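Long-range contacts in aminoglycoside acetyltransferase meta-AAC0020 (Uncultured bacterium, PDB 5F48), which probably transfers an acetyl group from acetyl-coenzyme A to aminoglycoside antibiotics: residues Asn9-Glu14 / Ala62-Lys67; Arg29-Val34 / Asp91-Thr96; Ala87-Leu92 / Lys106-Thr111. All coordinates share one frame; numbering follows the deposited sequence.

Interaction 1: Asn9-Glu14 / Ala62-Lys67; sequences NFLKIE and ALLENK. With MG (magnesium ion), chain H.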
loop_
_atom_site.group_PDB
_atom_site.type_symbol
_atom_site.label_atom_id
_atom_site.label_comp_id
_atom_site.label_asym_id
_atom_site.label_seq_id
_atom_site.Cartn_x
_atom_site.Cartn_y
_atom_site.Cartn_z
ATOM N N ASN B 9 -20.368 6.531 -25.393
ATOM C CA ASN B 9 -21.602 5.744 -25.410
ATOM C C ASN B 9 -21.348 4.245 -25.327
ATOM O O ASN B 9 -22.207 3.484 -24.891
ATOM C CB ASN B 9 -22.412 6.037 -26.674
ATOM C CG ASN B 9 -22.780 7.496 -26.808
ATOM O OD1 ASN B 9 -22.040 8.379 -26.374
ATOM N ND2 ASN B 9 -23.929 7.760 -27.421
ATOM N N PHE B 10 -20.164 3.824 -25.754
ATOM C CA PHE B 10 -19.855 2.407 -25.813
ATOM C C PHE B 10 -18.856 1.981 -24.732
ATOM O O PHE B 10 -18.695 0.793 -24.479
ATOM C CB PHE B 10 -19.319 2.047 -27.201
ATOM C CG PHE B 10 -20.217 2.492 -28.331
ATOM C CD1 PHE B 10 -21.354 1.773 -28.657
ATOM C CD2 PHE B 10 -19.924 3.630 -29.059
ATOM C CE1 PHE B 10 -22.183 2.174 -29.694
ATOM C CE2 PHE B 10 -20.751 4.037 -30.095
ATOM C CZ PHE B 10 -21.880 3.307 -30.408
ATOM N N LEU B 11 -18.190 2.935 -24.089
ATOM C CA LEU B 11 -17.218 2.558 -23.056
ATOM C C LEU B 11 -17.931 2.321 -21.741
ATOM O O LEU B 11 -18.741 3.141 -21.293
ATOM C CB LEU B 11 -16.132 3.620 -22.869
ATOM C CG LEU B 11 -14.965 3.205 -21.964
ATOM C CD1 LEU B 11 -14.198 2.067 -22.609
ATOM C CD2 LEU B 11 -14.056 4.388 -21.714
ATOM N N LYS B 12 -17.623 1.189 -21.132
ATOM C CA LYS B 12 -18.212 0.818 -19.856
ATOM C C LYS B 12 -17.126 0.502 -18.841
ATOM O O LYS B 12 -16.130 -0.144 -19.164
ATOM C CB LYS B 12 -19.154 -0.376 -20.037
ATOM C CG LYS B 12 -19.217 -1.271 -18.830
ATOM C CD LYS B 12 -20.357 -2.269 -18.899
ATOM C CE LYS B 12 -20.416 -3.050 -17.592
ATOM N NZ LYS B 12 -20.459 -2.104 -16.440
ATOM N N ILE B 13 -17.317 0.987 -17.618
ATOM C CA ILE B 13 -16.447 0.651 -16.499
ATOM C C ILE B 13 -17.134 -0.397 -15.621
ATOM O O ILE B 13 -18.312 -0.260 -15.301
ATOM C CB ILE B 13 -16.109 1.898 -15.673
ATOM C CG1 ILE B 13 -15.532 2.973 -16.605
ATOM C CG2 ILE B 13 -15.139 1.556 -14.558
ATOM C CD1 ILE B 13 -14.248 2.527 -17.267
ATOM N N GLU B 14 -16.401 -1.450 -15.278
ATOM C CA GLU B 14 -16.919 -2.570 -14.480
ATOM C C GLU B 14 -15.979 -2.864 -13.304
ATOM O O GLU B 14 -14.782 -2.994 -13.480
ATOM C CB GLU B 14 -17.089 -3.823 -15.353
ATOM C CG GLU B 14 -17.392 -5.114 -14.586
ATOM C CD GLU B 14 -17.621 -6.300 -15.506
ATOM O OE1 GLU B 14 -17.699 -6.087 -16.735
ATOM O OE2 GLU B 14 -17.728 -7.447 -15.012
ATOM N N ALA B 62 -12.004 -1.289 -18.026
ATOM C CA ALA B 62 -12.674 -0.467 -18.998
ATOM C C ALA B 62 -12.990 -1.359 -20.188
ATOM O O ALA B 62 -12.133 -2.105 -20.662
ATOM C CB ALA B 62 -11.819 0.698 -19.396
ATOM N N LEU B 63 -14.224 -1.305 -20.650
ATOM C CA LEU B 63 -14.662 -2.233 -21.675
ATOM C C LEU B 63 -15.215 -1.528 -22.895
ATOM O O LEU B 63 -16.031 -0.612 -22.802
ATOM C CB LEU B 63 -15.724 -3.185 -21.119
ATOM C CG LEU B 63 -15.256 -4.333 -20.231
ATOM C CD1 LEU B 63 -16.421 -4.821 -19.433
ATOM C CD2 LEU B 63 -14.685 -5.460 -21.059
ATOM N N LEU B 64 -14.755 -1.983 -24.049
ATOM C CA LEU B 64 -15.348 -1.620 -25.315
ATOM C C LEU B 64 -15.985 -2.886 -25.852
ATOM O O LEU B 64 -15.278 -3.801 -26.280
ATOM C CB LEU B 64 -14.304 -1.064 -26.274
ATOM C CG LEU B 64 -14.143 0.451 -26.300
ATOM C CD1 LEU B 64 -13.170 0.853 -27.422
ATOM C CD2 LEU B 64 -15.503 1.101 -26.519
ATOM N N GLU B 65 -17.313 -2.938 -25.801
ATOM C CA GLU B 65 -18.049 -4.186 -25.965
ATOM C C GLU B 65 -17.525 -5.215 -24.967
ATOM O O GLU B 65 -17.583 -4.987 -23.755
ATOM C CB GLU B 65 -17.960 -4.690 -27.405
ATOM C CG GLU B 65 -18.510 -3.678 -28.399
ATOM C CD GLU B 65 -18.844 -4.284 -29.741
ATOM O OE1 GLU B 65 -18.483 -5.455 -29.976
ATOM O OE2 GLU B 65 -19.478 -3.587 -30.558
ATOM N N ASN B 66 -17.007 -6.338 -25.448
ATOM C CA ASN B 66 -16.477 -7.332 -24.516
ATOM C C ASN B 66 -14.963 -7.293 -24.407
ATOM O O ASN B 66 -14.342 -8.202 -23.852
ATOM C CB ASN B 66 -16.934 -8.739 -24.908
ATOM C CG ASN B 66 -18.428 -8.952 -24.675
ATOM O OD1 ASN B 66 -19.190 -9.206 -25.612
ATOM N ND2 ASN B 66 -18.853 -8.833 -23.418
ATOM N N LYS B 67 -14.366 -6.224 -24.914
ATOM C CA LYS B 67 -12.917 -6.128 -24.933
ATOM C C LYS B 67 -12.389 -5.206 -23.836
ATOM O O LYS B 67 -12.753 -4.034 -23.772
ATOM C CB LYS B 67 -12.431 -5.638 -26.300
ATOM C CG LYS B 67 -10.915 -5.582 -26.423
ATOM C CD LYS B 67 -10.495 -4.802 -27.665
ATOM C CE LYS B 67 -8.978 -4.648 -27.756
ATOM N NZ LYS B 67 -8.275 -5.909 -28.148
HETATM MG MG MG H . -18.602 -9.048 -13.863
HETATM O O HOH W 1 -20.435 -8.123 -14.295
HETATM O O HOH W 2 -19.265 -9.886 -15.763
HETATM O O HOH W 3 -18.812 -7.552 -12.310
#
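Lys12 and Leu63 form the hydrogen-bonded antiparallel pair that joins strand 11-15, at one margin of the GNAT sheet within this chain, to strand 57-64. Two backbone bonds close the pair: Lys12 N gives its hydrogen to Leu63 O at 2.9 Å, and Leu63 N reaches Lys12 O at 2.7 Å. The same carbonyls also receive CA-H...O contacts, from Leu11 CA to Leu63 O and from Ala62 CA to Lys12 O. Beyond the pair, Leu64 and Lys67 bracket a type II' turn that leads into strand 67-77.

Apolar contacts gather on the face that carries Leu11, Ile13 and Ala62. Ile13, whose CG1 is anti to its carbonyl carbon (chi1 -54°), lays CD1 against Ala62 CB at 3.7 Å, and Leu11 CD1 comes within 4.0 Å of Leu64 CG. Helix 103-117 packs on this face through Ile103 and Leu107.

The other face carries Lys12, Glu14 and the apolar side chain of Leu63. Lys12 bends at its last torsion and turns NZ back to Ile13 O, 3.1 Å away and well above that carbonyl plane. Glu14 extends its chain obliquely across Leu63, and its two carboxylate oxygens divide their work. OE1 forms a salt bridge with Lys23 and lies beside Leu63 CD1, whereas Glu14 OE2 binds the magnesium ion at 2.2 Å, where three waters and Asp20 also serve as ligands.

Interaction 2: Arg29-Val34 / Asp91-Thr96; sequences RLFEAV and DLAVDT. With COA (coenzyme A), chain G.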
loop_
_atom_site.group_PDB
_atom_site.type_symbol
_atom_site.label_atom_id
_atom_site.label_comp_id
_atom_site.label_asym_id
_atom_site.label_seq_id
_atom_site.Cartn_x
_atom_site.Cartn_y
_atom_site.Cartn_z
ATOM N N ARG B 29 -2.981 -9.461 -18.651
ATOM C CA ARG B 29 -2.370 -9.526 -19.975
ATOM C C ARG B 29 -2.209 -8.137 -20.602
ATOM O O ARG B 29 -1.270 -7.894 -21.359
ATOM C CB ARG B 29 -3.189 -10.433 -20.896
ATOM C CG ARG B 29 -3.126 -11.901 -20.496
ATOM C CD ARG B 29 -1.680 -12.404 -20.400
ATOM N NE ARG B 29 -1.655 -13.834 -20.108
ATOM C CZ ARG B 29 -0.554 -14.557 -19.954
ATOM N NH1 ARG B 29 0.640 -13.983 -20.068
ATOM N NH2 ARG B 29 -0.653 -15.857 -19.682
ATOM N N LEU B 30 -3.125 -7.229 -20.284
ATOM C CA LEU B 30 -3.008 -5.853 -20.738
ATOM C C LEU B 30 -1.830 -5.175 -20.025
ATOM O O LEU B 30 -1.036 -4.448 -20.650
ATOM C CB LEU B 30 -4.310 -5.101 -20.493
ATOM C CG LEU B 30 -4.407 -3.651 -20.966
ATOM C CD1 LEU B 30 -5.820 -3.356 -21.424
ATOM C CD2 LEU B 30 -4.022 -2.730 -19.820
ATOM N N PHE B 31 -1.715 -5.422 -18.726
ATOM C CA PHE B 31 -0.578 -4.922 -17.955
ATOM C C PHE B 31 0.736 -5.409 -18.551
ATOM O O PHE B 31 1.677 -4.638 -18.710
ATOM C CB PHE B 31 -0.662 -5.363 -16.486
ATOM C CG PHE B 31 -1.676 -4.604 -15.667
ATOM C CD1 PHE B 31 -2.110 -3.348 -16.049
ATOM C CD2 PHE B 31 -2.186 -5.154 -14.491
ATOM C CE1 PHE B 31 -3.027 -2.643 -15.270
ATOM C CE2 PHE B 31 -3.103 -4.479 -13.736
ATOM C CZ PHE B 31 -3.533 -3.216 -14.127
ATOM N N GLU B 32 0.800 -6.699 -18.872
ATOM C CA GLU B 32 2.030 -7.271 -19.409
ATOM C C GLU B 32 2.421 -6.546 -20.700
ATOM O O GLU B 32 3.605 -6.272 -20.935
ATOM C CB GLU B 32 1.870 -8.775 -19.650
ATOM C CG GLU B 32 3.142 -9.477 -20.146
ATOM C CD GLU B 32 2.904 -10.911 -20.625
ATOM O OE1 GLU B 32 1.737 -11.320 -20.807
ATOM O OE2 GLU B 32 3.892 -11.645 -20.826
ATOM N N ALA B 33 1.420 -6.235 -21.527
ATOM C CA ALA B 33 1.652 -5.552 -22.799
ATOM C C ALA B 33 2.070 -4.099 -22.587
ATOM O O ALA B 33 3.100 -3.654 -23.093
ATOM C CB ALA B 33 0.406 -5.615 -23.669
ATOM N N VAL B 34 1.269 -3.369 -21.820
ATOM C CA VAL B 34 1.457 -1.931 -21.683
ATOM C C VAL B 34 2.752 -1.639 -20.949
ATOM O O VAL B 34 3.496 -0.744 -21.331
ATOM C CB VAL B 34 0.257 -1.285 -20.974
ATOM C CG1 VAL B 34 0.481 0.210 -20.745
ATOM C CG2 VAL B 34 -0.987 -1.498 -21.824
ATOM N N ASP B 91 -1.848 -0.404 -9.766
ATOM C CA ASP B 91 -1.544 -0.364 -11.192
ATOM C C ASP B 91 -2.686 0.302 -11.932
ATOM O O ASP B 91 -3.844 0.085 -11.587
ATOM C CB ASP B 91 -1.331 -1.773 -11.754
ATOM C CG ASP B 91 0.115 -2.233 -11.683
ATOM O OD1 ASP B 91 1.026 -1.375 -11.740
ATOM O OD2 ASP B 91 0.333 -3.462 -11.591
ATOM N N LEU B 92 -2.356 1.099 -12.949
ATOM C CA LEU B 92 -3.357 1.631 -13.888
ATOM C C LEU B 92 -2.746 1.641 -15.290
ATOM O O LEU B 92 -1.616 2.090 -15.478
ATOM C CB LEU B 92 -3.819 3.042 -13.493
ATOM C CG LEU B 92 -4.535 3.941 -14.530
ATOM C CD1 LEU B 92 -5.886 3.387 -14.968
ATOM C CD2 LEU B 92 -4.711 5.348 -13.986
ATOM N N ALA B 93 -3.480 1.115 -16.264
ATOM C CA ALA B 93 -2.991 1.095 -17.632
ATOM C C ALA B 93 -4.162 1.133 -18.600
ATOM O O ALA B 93 -5.259 0.652 -18.274
ATOM C CB ALA B 93 -2.136 -0.149 -17.887
ATOM N N VAL B 94 -3.920 1.721 -19.771
ATOM C CA VAL B 94 -4.865 1.686 -20.878
ATOM C C VAL B 94 -4.120 1.156 -22.100
ATOM O O VAL B 94 -2.978 1.560 -22.353
ATOM C CB VAL B 94 -5.477 3.084 -21.162
ATOM C CG1 VAL B 94 -6.250 3.075 -22.447
ATOM C CG2 VAL B 94 -6.388 3.539 -19.989
ATOM N N ASP B 95 -4.750 0.231 -22.830
ATOM C CA ASP B 95 -4.213 -0.282 -24.092
ATOM C C ASP B 95 -3.627 0.843 -24.951
ATOM O O ASP B 95 -4.243 1.904 -25.074
ATOM C CB ASP B 95 -5.318 -1.004 -24.860
ATOM C CG ASP B 95 -4.817 -1.693 -26.099
ATOM O OD1 ASP B 95 -4.439 -0.998 -27.062
ATOM O OD2 ASP B 95 -4.827 -2.944 -26.123
ATOM N N THR B 96 -2.447 0.620 -25.527
ATOM C CA THR B 96 -1.761 1.679 -26.267
ATOM C C THR B 96 -2.595 2.210 -27.429
ATOM O O THR B 96 -2.519 3.386 -27.756
ATOM C CB THR B 96 -0.385 1.212 -26.837
ATOM O OG1 THR B 96 -0.576 0.149 -27.776
ATOM C CG2 THR B 96 0.524 0.731 -25.728
HETATM N N1A COA G . 1.553 11.937 -22.766
HETATM C C2A COA G . 1.236 11.967 -21.467
HETATM N N3A COA G . 0.101 12.463 -20.982
HETATM C C4A COA G . -0.769 12.967 -21.862
HETATM C C5A COA G . -0.525 12.976 -23.242
HETATM C C6A COA G . 0.716 12.421 -23.672
HETATM N N6A COA G . 1.034 12.396 -25.034
HETATM N N7A COA G . -1.615 13.550 -23.860
HETATM C C8A COA G . -2.492 13.876 -22.903
HETATM N N9A COA G . -1.974 13.531 -21.701
HETATM C C1B COA G . -2.541 13.646 -20.387
HETATM C C2B COA G . -3.543 14.948 -20.267
HETATM O O2B COA G . -2.941 15.838 -19.304
HETATM C C3B COA G . -4.664 14.476 -19.857
HETATM O O3B COA G . -5.875 15.245 -20.283
HETATM P P3B COA G . -5.949 16.799 -20.584
HETATM O O7A COA G . -4.683 17.548 -20.231
HETATM O O8A COA G . -7.072 17.413 -19.791
HETATM O O9A COA G . -6.222 16.954 -22.043
HETATM C C4B COA G . -4.704 12.994 -20.364
HETATM O O4B COA G . -3.227 12.589 -20.194
HETATM C C5B COA G . -5.453 12.139 -19.578
HETATM O O5B COA G . -6.592 11.652 -20.223
HETATM P P1A COA G . -6.864 10.136 -20.486
HETATM O O1A COA G . -7.290 10.060 -21.940
HETATM O O2A COA G . -7.978 9.641 -19.615
HETATM O O3A COA G . -5.575 9.268 -20.354
HETATM P P2A COA G . -5.348 7.757 -20.684
HETATM O O4A COA G . -4.248 7.611 -21.736
HETATM O O5A COA G . -6.577 6.979 -21.133
HETATM O O6A COA G . -4.878 7.192 -19.250
HETATM C CBP COA G . -2.922 6.096 -18.831
HETATM C CCP COA G . -4.375 5.868 -19.211
HETATM C CDP COA G . -2.822 7.603 -18.526
HETATM C CEP COA G . -2.713 5.233 -17.606
HETATM C CAP COA G . -2.164 5.663 -20.067
HETATM O OAP COA G . -1.745 6.724 -20.898
HETATM C C9P COA G . -1.151 4.559 -19.859
HETATM O O9P COA G . -1.523 3.428 -19.610
HETATM N N8P COA G . 0.233 4.861 -19.978
HETATM C C7P COA G . 1.257 3.809 -19.827
HETATM C C6P COA G . 1.185 3.157 -18.469
HETATM C C5P COA G . 1.227 4.068 -17.259
HETATM O O5P COA G . 2.032 4.963 -17.221
HETATM N N4P COA G . 0.309 3.874 -16.152
HETATM C C3P COA G . 0.355 4.739 -14.975
HETATM C C2P COA G . 1.408 4.212 -13.959
HETATM S S1P COA G . 1.015 2.523 -13.412
#
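Phe31 of helix 21-34 lies against strand 86-94 between Asp91 and Ala93, two residues whose side chains leave the same side of the strand. Its CB leaves the helix without heading straight for the strand, and CG sits anti to the carbonyl carbon (chi1 -75°), which swings the ring across. CD1 then meets Ala93 CB at 3.7 Å, and CE1 lies equally near; the methyl group is at the ring edge, close to its plane. Over one face of the ring, nearest CZ and CE2, lies Asp91, whose CB is 3.5 Å from Phe31 CZ and makes a CH-pi contact 30° off the ring normal. The carboxylate is tilted 57° against the ring, and its OD2 accepts hydrogen bonds from Tyr80 and Tyr81 of the second subunit. Replacing Phe31 by an alanine would probably open a gap beside the Asp91 methylene and the Ala93 methyl, which would lose the CH-pi and edge contacts of this ring.

Leu30 and Val34 extend the packing around Ala93. Leu30 CD2 touches Ala93 CB at 3.7 Å, while its CD1 leans toward the backbone of Asp95. Val34 splits its two methyls: CG2 rests 3.7 Å from Val94 O, and CG1 meets both Ala93 CB and C6P of the coenzyme A pantetheine arm.

That arm pairs with the strand like a further beta strand. Its N4P donates to Leu92 O at 2.7 Å, and Val94 N donates to O9P at 2.9 Å. Such strand-like pairing of pantetheine with the strand preceding the pyrophosphate-binding loop, here with helix 21-34 packed alongside, is the hallmark of the GNAT acetyl-coenzyme A site.

Interaction 3: Ala87-Leu92 / Lys106-Thr111; sequences AYIYDL and KLITAT. With COA (coenzyme A), chain G.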
loop_
_atom_site.group_PDB
_atom_site.type_symbol
_atom_site.label_atom_id
_atom_site.label_comp_id
_atom_site.label_asym_id
_atom_site.label_seq_id
_atom_site.Cartn_x
_atom_site.Cartn_y
_atom_site.Cartn_z
ATOM N N ALA B 87 -7.676 3.725 0.332
ATOM C CA ALA B 87 -7.465 2.877 -0.839
ATOM C C ALA B 87 -6.183 3.259 -1.593
ATOM O O ALA B 87 -5.882 4.440 -1.809
ATOM C CB ALA B 87 -8.651 2.954 -1.776
ATOM N N TYR B 88 -5.453 2.234 -2.001
ATOM C CA TYR B 88 -4.163 2.375 -2.664
ATOM C C TYR B 88 -4.311 1.831 -4.077
ATOM O O TYR B 88 -4.415 0.631 -4.247
ATOM C CB TYR B 88 -3.097 1.590 -1.886
ATOM C CG TYR B 88 -1.692 1.562 -2.461
ATOM C CD1 TYR B 88 -1.233 2.529 -3.367
ATOM C CD2 TYR B 88 -0.817 0.569 -2.075
ATOM C CE1 TYR B 88 0.068 2.479 -3.866
ATOM C CE2 TYR B 88 0.455 0.513 -2.558
ATOM C CZ TYR B 88 0.904 1.452 -3.453
ATOM O OH TYR B 88 2.214 1.326 -3.885
ATOM N N ILE B 89 -4.358 2.711 -5.070
ATOM C CA ILE B 89 -4.322 2.304 -6.473
ATOM C C ILE B 89 -2.921 1.862 -6.811
ATOM O O ILE B 89 -1.976 2.645 -6.702
ATOM C CB ILE B 89 -4.726 3.461 -7.407
ATOM C CG1 ILE B 89 -6.153 3.922 -7.103
ATOM C CG2 ILE B 89 -4.526 3.065 -8.892
ATOM C CD1 ILE B 89 -6.577 5.201 -7.864
ATOM N N TYR B 90 -2.772 0.606 -7.208
ATOM C CA TYR B 90 -1.454 0.038 -7.403
ATOM C C TYR B 90 -1.026 0.130 -8.869
ATOM O O TYR B 90 0.028 0.682 -9.176
ATOM C CB TYR B 90 -1.432 -1.407 -6.919
ATOM C CG TYR B 90 -0.057 -2.017 -6.894
ATOM C CD1 TYR B 90 0.846 -1.717 -5.879
ATOM C CD2 TYR B 90 0.344 -2.883 -7.893
ATOM C CE1 TYR B 90 2.100 -2.266 -5.870
ATOM C CE2 TYR B 90 1.588 -3.429 -7.896
ATOM C CZ TYR B 90 2.466 -3.126 -6.880
ATOM O OH TYR B 90 3.713 -3.695 -6.901
ATOM N N ASP B 91 -1.848 -0.404 -9.766
ATOM C CA ASP B 91 -1.544 -0.364 -11.192
ATOM C C ASP B 91 -2.686 0.302 -11.932
ATOM O O ASP B 91 -3.844 0.085 -11.587
ATOM C CB ASP B 91 -1.331 -1.773 -11.754
ATOM C CG ASP B 91 0.115 -2.233 -11.683
ATOM O OD1 ASP B 91 1.026 -1.375 -11.740
ATOM O OD2 ASP B 91 0.333 -3.462 -11.591
ATOM N N LEU B 92 -2.356 1.099 -12.949
ATOM C CA LEU B 92 -3.357 1.631 -13.888
ATOM C C LEU B 92 -2.746 1.641 -15.290
ATOM O O LEU B 92 -1.616 2.090 -15.478
ATOM C CB LEU B 92 -3.819 3.042 -13.493
ATOM C CG LEU B 92 -4.535 3.941 -14.530
ATOM C CD1 LEU B 92 -5.886 3.387 -14.968
ATOM C CD2 LEU B 92 -4.711 5.348 -13.986
ATOM N N LYS B 106 -11.746 8.049 -16.755
ATOM C CA LYS B 106 -12.999 7.433 -16.338
ATOM C C LYS B 106 -12.737 6.336 -15.287
ATOM O O LYS B 106 -13.529 6.146 -14.360
ATOM C CB LYS B 106 -13.760 6.886 -17.545
ATOM C CG LYS B 106 -14.199 7.959 -18.545
ATOM C CD LYS B 106 -15.306 7.473 -19.472
ATOM C CE LYS B 106 -15.206 8.106 -20.874
ATOM N NZ LYS B 106 -15.169 9.607 -20.897
ATOM N N LEU B 107 -11.620 5.629 -15.421
ATOM C CA LEU B 107 -11.224 4.641 -14.423
ATOM C C LEU B 107 -10.936 5.267 -13.058
ATOM O O LEU B 107 -11.369 4.749 -12.035
ATOM C CB LEU B 107 -9.999 3.858 -14.902
ATOM C CG LEU B 107 -10.382 2.832 -15.970
ATOM C CD1 LEU B 107 -9.129 2.266 -16.644
ATOM C CD2 LEU B 107 -11.203 1.725 -15.351
ATOM N N ILE B 108 -10.190 6.366 -13.035
ATOM C CA ILE B 108 -9.942 7.082 -11.781
ATOM C C ILE B 108 -11.275 7.567 -11.177
ATOM O O ILE B 108 -11.570 7.343 -10.002
ATOM C CB ILE B 108 -8.976 8.284 -12.004
ATOM C CG1 ILE B 108 -7.536 7.800 -12.258
ATOM C CG2 ILE B 108 -9.024 9.261 -10.840
ATOM C CD1 ILE B 108 -6.940 6.888 -11.157
ATOM N N THR B 109 -12.083 8.223 -12.002
ATOM C CA THR B 109 -13.372 8.730 -11.564
ATOM C C THR B 109 -14.227 7.636 -10.929
ATOM O O THR B 109 -14.744 7.802 -9.815
ATOM C CB THR B 109 -14.139 9.358 -12.739
ATOM O OG1 THR B 109 -13.398 10.484 -13.231
ATOM C CG2 THR B 109 -15.514 9.817 -12.281
ATOM N N ALA B 110 -14.372 6.522 -11.636
ATOM C CA ALA B 110 -15.152 5.400 -11.129
ATOM C C ALA B 110 -14.580 4.863 -9.812
ATOM O O ALA B 110 -15.322 4.450 -8.923
ATOM C CB ALA B 110 -15.208 4.290 -12.163
ATOM N N THR B 111 -13.259 4.850 -9.701
ATOM C CA THR B 111 -12.610 4.273 -8.531
ATOM C C THR B 111 -12.865 5.139 -7.313
ATOM O O THR B 111 -13.243 4.642 -6.244
ATOM C CB THR B 111 -11.113 4.102 -8.771
ATOM O OG1 THR B 111 -10.941 3.173 -9.849
ATOM C CG2 THR B 111 -10.412 3.565 -7.513
HETATM N N1A COA G . 1.553 11.937 -22.766
HETATM C C2A COA G . 1.236 11.967 -21.467
HETATM N N3A COA G . 0.101 12.463 -20.982
HETATM C C4A COA G . -0.769 12.967 -21.862
HETATM C C5A COA G . -0.525 12.976 -23.242
HETATM C C6A COA G . 0.716 12.421 -23.672
HETATM N N6A COA G . 1.034 12.396 -25.034
HETATM N N7A COA G . -1.615 13.550 -23.860
HETATM C C8A COA G . -2.492 13.876 -22.903
HETATM N N9A COA G . -1.974 13.531 -21.701
HETATM C C1B COA G . -2.541 13.646 -20.387
HETATM C C2B COA G . -3.543 14.948 -20.267
HETATM O O2B COA G . -2.941 15.838 -19.304
HETATM C C3B COA G . -4.664 14.476 -19.857
HETATM O O3B COA G . -5.875 15.245 -20.283
HETATM P P3B COA G . -5.949 16.799 -20.584
HETATM O O7A COA G . -4.683 17.548 -20.231
HETATM O O8A COA G . -7.072 17.413 -19.791
HETATM O O9A COA G . -6.222 16.954 -22.043
HETATM C C4B COA G . -4.704 12.994 -20.364
HETATM O O4B COA G . -3.227 12.589 -20.194
HETATM C C5B COA G . -5.453 12.139 -19.578
HETATM O O5B COA G . -6.592 11.652 -20.223
HETATM P P1A COA G . -6.864 10.136 -20.486
HETATM O O1A COA G . -7.290 10.060 -21.940
HETATM O O2A COA G . -7.978 9.641 -19.615
HETATM O O3A COA G . -5.575 9.268 -20.354
HETATM P P2A COA G . -5.348 7.757 -20.684
HETATM O O4A COA G . -4.248 7.611 -21.736
HETATM O O5A COA G . -6.577 6.979 -21.133
HETATM O O6A COA G . -4.878 7.192 -19.250
HETATM C CBP COA G . -2.922 6.096 -18.831
HETATM C CCP COA G . -4.375 5.868 -19.211
HETATM C CDP COA G . -2.822 7.603 -18.526
HETATM C CEP COA G . -2.713 5.233 -17.606
HETATM C CAP COA G . -2.164 5.663 -20.067
HETATM O OAP COA G . -1.745 6.724 -20.898
HETATM C C9P COA G . -1.151 4.559 -19.859
HETATM O O9P COA G . -1.523 3.428 -19.610
HETATM N N8P COA G . 0.233 4.861 -19.978
HETATM C C7P COA G . 1.257 3.809 -19.827
HETATM C C6P COA G . 1.185 3.157 -18.469
HETATM C C5P COA G . 1.227 4.068 -17.259
HETATM O O5P COA G . 2.032 4.963 -17.221
HETATM N N4P COA G . 0.309 3.874 -16.152
HETATM C C3P COA G . 0.355 4.739 -14.975
HETATM C C2P COA G . 1.408 4.212 -13.959
HETATM S S1P COA G . 1.015 2.523 -13.412
#
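Leu92, Ile108 and Ile89 bury the most surface where strand 86-94 packs against helix 103-117, and the contact is made by aliphatic carbons, with no hydrogen bond between the segments. The two segments run nearly antiparallel, at 155°, with their axes 11.1 Å apart, a separation that the branched side chains bridge.

Leu92 meets the helix with both of its methyls. With CG anti to the backbone N (chi1 162°), the fork points at the helix: CD1 lies 3.8 Å from Leu107 CD1 and also approaches Leu107 CB, and CD2 lies 3.9 Å from Ile108 CD1. The same side chain passes CG close to CEP, a methyl of coenzyme A, while Phe137 and Tyr138 of helix 132-140 pack against it as well. Leu92 thus lies between the helix and the cofactor, and its backbone carbonyl belongs to the cofactor site.

Ile108 leaves the helix at a slant, but CG1 is anti to the carbonyl carbon (chi1 -72°) and brings CD1 back toward the strand. There this one methyl touches two strand residues, for besides Leu92 it meets Ile89. Ile108 CD1 and Ile89 CD1 are 3.7 Å apart, and the Ile108 side chain crosses those of both strand residues at about a right angle.

Ile89 carries the packing one turn farther along the helix. Its CD1 also meets Thr111 CG2 tip to tip at 4.2 Å. The threonine presents this methyl because its hydroxyl is turned back into the helix, where OG1 donates to Leu107 O at 2.7 Å, from the face opposite to that used by Thr111 N. Val123 and Val125 of strand 122-128 also pack on Ile89, within the core of the right-handed beta-alpha-beta crossover at the centre of the GNAT fold.

How the interactions relate
All three contacts build on one sheet, but at different depths. Interaction 1 is partly exposed at a margin, where backbone pairing and metal coordination join the apolar packing. Interactions 2 and 3 are buried and have no hydrogen bonds between their segments; they share Asp91 and Leu92, from which side chains leave the strand in opposite directions, Asp91 to helix 21-34 and Leu92 to helix 103-117. Both touch coenzyme A and the second subunit. Helix 103-117 also connects interactions 1 and 3, as Ile13 CG2 packs on Ala110 CB at 3.6 Å. Interactions 1 and 2 do not touch, although strand 11-15 leads on to helix 21-34.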